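Local coordinates for protein DocCel5: Type I dockerin repeat domain from A. cellulolyticus family 5 endoglucanase WP_010249057 S51I, L52N mutant (Acetivibrio cellulolyticus, PDB 5NRM) that probably anchors a family 5 endoglucanase to the cellulosome, its calcium-bound dockerin fold docking onto a cohesin module of the scaffoldin, at residues 54-57 with 58-62; 19-22 with 23-26. All blocks are in the same frame, centred on the assembly; numbering follows the deposited sequence.

Contact 1: residues 54-57 with 58-62; sequences IMRM and YLLGM
Between Ile54 and Met62 helix 49-59 runs to its end: Tyr58 N, Leu59 N and Leu60 N bond to the carbonyls of Ile54, Met55 and Arg56, and Met62 N then reaches back to Met57 O (2.9 Å, N-H...O angle 150°). On the buried side Met55 and Leu59 cross at a slant, with Met55 CG 3.9 Å from Leu59 CD1. Met55 directs CG beside its own carbonyl carbon (chi1 -167°) and bends at the sulfur; Phe16 of helix 13-23 packs on both Met55 and Leu59. Arg56 and Leu60 run side by side in the same direction, Arg56 CG resting 3.8 Å from Leu60 CD1, while the extended arginine continues to the cohesin chain, where its NH2 makes a weak hydrogen bond to Phe64 O. Across the helix end, Met57 of the last turn and Met62 beyond it cross at about a right angle. Met57 CB lies 4.1 Å from Met62 CB, and Met62 SD comes equally near to Met57 CG. Gly61, at phi 68°, is the first residue to leave the helical path, and Gly61 N bonds to Tyr58 O at 3.0 Å. Leu60 O accepts a hydrogen bond from Asn67 ND2 of the cohesin chain. The positive-phi glycine and the two bonds back into the last turn define a Schellman motif, closing a helix of the dockerin's EF-hand-like fold.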
loop_
_atom_site.group_PDB
_atom_site.type_symbol
_atom_site.label_atom_id
_atom_site.label_comp_id
_atom_site.label_asym_id
_atom_site.label_seq_id
_atom_site.Cartn_x
_atom_site.Cartn_y
_atom_site.Cartn_z
ATOM N N ILE B 54 11.238 -2.729 -10.483
ATOM C CA ILE B 54 11.568 -3.853 -9.614
ATOM C C ILE B 54 11.177 -3.578 -8.151
ATOM O O ILE B 54 10.650 -4.500 -7.475
ATOM C CB ILE B 54 13.056 -4.278 -9.722
ATOM C CG1 ILE B 54 13.380 -4.965 -11.036
ATOM C CG2 ILE B 54 13.544 -5.183 -8.587
ATOM C CD1 ILE B 54 14.868 -5.061 -11.365
ATOM N N MET B 55 11.457 -2.384 -7.653
ATOM C CA MET B 55 11.062 -2.044 -6.290
ATOM C C MET B 55 9.546 -2.169 -6.171
ATOM O O MET B 55 9.044 -2.624 -5.096
ATOM C CB MET B 55 11.573 -0.685 -5.743
ATOM C CG MET B 55 11.366 -0.547 -4.113
ATOM S SD MET B 55 11.884 1.129 -3.723
ATOM C CE MET B 55 13.597 0.556 -3.392
ATOM N N ARG B 56 8.804 -1.731 -7.203
ATOM C CA ARG B 56 7.332 -1.826 -7.172
ATOM C C ARG B 56 6.928 -3.304 -7.022
ATOM O O ARG B 56 6.087 -3.626 -6.190
ATOM C CB ARG B 56 6.646 -1.194 -8.422
ATOM C CG ARG B 56 5.091 -1.362 -8.453
ATOM C CD ARG B 56 4.427 -0.504 -9.571
ATOM N NE ARG B 56 2.944 -0.697 -9.757
ATOM C CZ ARG B 56 1.983 0.162 -9.312
ATOM N NH1 ARG B 56 2.294 1.328 -8.643
ATOM N NH2 ARG B 56 0.737 -0.125 -9.498
ATOM N N MET B 57 7.553 -4.193 -7.777
ATOM C CA MET B 57 7.239 -5.636 -7.679
ATOM C C MET B 57 7.521 -6.138 -6.274
ATOM O O MET B 57 6.753 -6.901 -5.719
ATOM C CB MET B 57 8.055 -6.461 -8.641
ATOM C CG MET B 57 7.683 -6.218 -10.072
ATOM S SD MET B 57 8.929 -6.920 -11.233
ATOM C CE MET B 57 9.272 -8.563 -10.588
ATOM N N TYR B 58 8.619 -5.695 -5.660
ATOM C CA TYR B 58 8.949 -6.117 -4.294
ATOM C C TYR B 58 7.909 -5.636 -3.273
ATOM O O TYR B 58 7.445 -6.393 -2.380
ATOM C CB TYR B 58 10.381 -5.651 -3.889
ATOM C CG TYR B 58 10.740 -5.898 -2.468
ATOM C CD1 TYR B 58 11.263 -7.118 -2.069
ATOM C CD2 TYR B 58 10.536 -4.921 -1.512
ATOM C CE1 TYR B 58 11.579 -7.337 -0.734
ATOM C CE2 TYR B 58 10.848 -5.146 -0.192
ATOM C CZ TYR B 58 11.379 -6.366 0.162
ATOM O OH TYR B 58 11.615 -6.521 1.510
ATOM N N LEU B 59 7.535 -4.367 -3.391
ATOM C CA LEU B 59 6.593 -3.792 -2.446
ATOM C C LEU B 59 5.209 -4.406 -2.623
ATOM O O LEU B 59 4.446 -4.426 -1.638
ATOM C CB LEU B 59 6.531 -2.276 -2.650
ATOM C CG LEU B 59 7.814 -1.591 -2.164
ATOM C CD1 LEU B 59 7.793 -0.092 -2.544
ATOM C CD2 LEU B 59 8.051 -1.767 -0.652
ATOM N N LEU B 60 4.904 -4.881 -3.819
ATOM C CA LEU B 60 3.656 -5.605 -4.069
ATOM C C LEU B 60 3.691 -7.116 -3.732
ATOM O O LEU B 60 2.745 -7.818 -3.995
ATOM C CB LEU B 60 3.114 -5.381 -5.493
ATOM C CG LEU B 60 2.593 -3.958 -5.737
ATOM C CD1 LEU B 60 2.372 -3.687 -7.217
ATOM C CD2 LEU B 60 1.393 -3.680 -4.877
ATOM N N GLY B 61 4.814 -7.599 -3.214
ATOM C CA GLY B 61 4.983 -8.995 -2.900
ATOM C C GLY B 61 5.037 -9.950 -4.085
ATOM O O GLY B 61 4.760 -11.164 -3.970
ATOM N N MET B 62 5.346 -9.421 -5.262
ATOM C CA MET B 62 5.450 -10.214 -6.464
ATOM C C MET B 62 6.800 -10.908 -6.550
ATOM O O MET B 62 6.904 -11.957 -7.235
ATOM C CB MET B 62 5.302 -9.313 -7.673
ATOM C CG MET B 62 3.963 -8.597 -7.670
ATOM S SD MET B 62 3.950 -7.602 -9.152
ATOM C CE MET B 62 2.237 -7.204 -9.250
#

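Contact 2: residues 19-22 with 23-26; sequences MRNY and LLGN
Arg20 and Leu24, one turn apart at the end of helix 13-23, form the tightly packed side of this contact. The arginine bends at its second torsion (chi2 70°), folding the guanidinium over the leucine, and Leu24 CD2 sits 3.5 Å above one face of that group, toward its rim. Leu24 CG also presses close to Arg20 O, at 3.1 Å, the same carbonyl that accepts Leu24 N at 2.9 Å. The polar end of Arg20 is held from outside: NE bonds to Tyr81 O of the cohesin chain, and Tyr81 packs on Leu24 as well. Nearby, Leu23 N makes an almost straight bond to Met19 O (N-H...O angle 175°), and Leu23 packs on Phe52 of helix 49-59. Tyr22 instead turns its ring to stack with Phe30. The other side is looser and more polar, and here Gly25 and Asn26 are exposed to solvent. Asn26 crosses Asn21 at about a right angle, Asn21 CB 4.2 Å from Asn26 CB; Asn21 also packs on Met83 of the cohesin chain. Backbone bonds secure this end: Asn26 N reaches Asn21 O at 2.8 Å, and Gly25 N approaches Tyr22 O from above the carbonyl plane at 2.9 Å. The chemistry therefore divides the turn, a Schellman motif at positive-phi Gly25: backbone amides close the solvent side, while Leu24 CD2 covers one face of a guanidinium whose NE bonds to a cohesin carbonyl.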
loop_
_atom_site.group_PDB
_atom_site.type_symbol
_atom_site.label_atom_id
_atom_site.label_comp_id
_atom_site.label_asym_id
_atom_site.label_seq_id
_atom_site.Cartn_x
_atom_site.Cartn_y
_atom_site.Cartn_z
ATOM N N MET B 19 13.375 6.986 -5.052
ATOM C CA MET B 19 13.813 6.472 -6.347
ATOM C C MET B 19 13.096 7.216 -7.510
ATOM O O MET B 19 13.675 7.501 -8.544
ATOM C CB MET B 19 13.510 5.030 -6.449
ATOM C CG MET B 19 14.334 4.209 -5.518
ATOM S SD MET B 19 14.011 2.459 -5.779
ATOM C CE MET B 19 14.785 2.303 -7.427
ATOM N N ARG B 20 11.793 7.529 -7.310
ATOM C CA ARG B 20 11.050 8.266 -8.369
ATOM C C ARG B 20 11.644 9.650 -8.535
ATOM O O ARG B 20 11.911 10.092 -9.663
ATOM C CB ARG B 20 9.558 8.383 -7.999
ATOM C CG ARG B 20 8.687 9.006 -9.078
ATOM C CD ARG B 20 8.526 8.093 -10.302
ATOM N NE ARG B 20 7.680 8.737 -11.308
ATOM C CZ ARG B 20 7.579 8.349 -12.573
ATOM N NH1 ARG B 20 8.146 7.224 -12.958
ATOM N NH2 ARG B 20 6.841 9.040 -13.427
ATOM N N ASN B 21 11.938 10.315 -7.423
ATOM C CA ASN B 21 12.539 11.630 -7.539
ATOM C C ASN B 21 13.884 11.590 -8.199
ATOM O O ASN B 21 14.219 12.521 -8.949
ATOM C CB ASN B 21 12.675 12.308 -6.211
ATOM C CG ASN B 21 11.445 13.045 -5.820
ATOM O OD1 ASN B 21 11.195 13.260 -4.624
ATOM N ND2 ASN B 21 10.674 13.462 -6.797
ATOM N N TYR B 22 14.655 10.518 -7.965
ATOM C CA TYR B 22 15.976 10.369 -8.600
ATOM C C TYR B 22 15.798 10.226 -10.123
ATOM O O TYR B 22 16.461 10.921 -10.942
ATOM C CB TYR B 22 16.690 9.143 -8.027
ATOM C CG TYR B 22 18.110 8.918 -8.524
ATOM C CD1 TYR B 22 18.345 8.278 -9.733
ATOM C CD2 TYR B 22 19.208 9.262 -7.723
ATOM C CE1 TYR B 22 19.641 8.046 -10.181
ATOM C CE2 TYR B 22 20.508 9.026 -8.158
ATOM C CZ TYR B 22 20.695 8.420 -9.382
ATOM O OH TYR B 22 21.952 8.145 -9.846
ATOM N N LEU B 23 14.904 9.320 -10.531
ATOM C CA LEU B 23 14.567 9.153 -11.975
ATOM C C LEU B 23 14.069 10.350 -12.676
ATOM O O LEU B 23 14.274 10.480 -13.919
ATOM C CB LEU B 23 13.465 8.122 -12.198
ATOM C CG LEU B 23 13.992 6.803 -11.784
ATOM C CD1 LEU B 23 12.860 5.817 -12.038
ATOM C CD2 LEU B 23 15.288 6.531 -12.529
ATOM N N LEU B 24 13.296 11.146 -11.950
ATOM C CA LEU B 24 12.729 12.335 -12.489
ATOM C C LEU B 24 13.777 13.442 -12.602
ATOM O O LEU B 24 13.504 14.507 -13.135
ATOM C CB LEU B 24 11.529 12.804 -11.680
ATOM C CG LEU B 24 10.272 11.906 -11.644
ATOM C CD1 LEU B 24 9.271 12.633 -10.750
ATOM C CD2 LEU B 24 9.690 11.540 -12.980
ATOM N N GLY B 25 14.943 13.198 -12.006
ATOM C CA GLY B 25 16.029 14.138 -12.056
ATOM C C GLY B 25 15.874 15.197 -11.006
ATOM O O GLY B 25 16.605 16.176 -11.093
ATOM N N ASN B 26 15.009 14.992 -10.006
ATOM C CA ASN B 26 14.752 15.945 -8.904
ATOM C C ASN B 26 15.649 15.735 -7.662
ATOM O O ASN B 26 15.777 16.623 -6.804
ATOM C CB ASN B 26 13.329 15.802 -8.374
ATOM C CG ASN B 26 12.287 15.998 -9.423
ATOM O OD1 ASN B 26 12.538 16.616 -10.453
ATOM N ND2 ASN B 26 11.079 15.431 -9.173
#

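In the fold
Contacts 1 and 2 close helices 49-59 and 13-23 with the same Schellman turn, and their centres lie about 18 Å apart. Contact 2 comes wholly before contact 1 in the chain, yet the two meet where the helices pack, through Met19 and Met55; the modelled separation of Met19 SD and Met55 CE, 3.1 Å, is so short that its exact value is doubtful. Neither contact contributes a ligand to the calcium sites, though the side chains of Ile54 and Met19 come within about 7 and 8 Å of a calcium ion. Both helix ends reach the cohesin, whose Tyr81 touches Arg20, Leu24 and Arg56, so that one cohesin residue spans the two contacts.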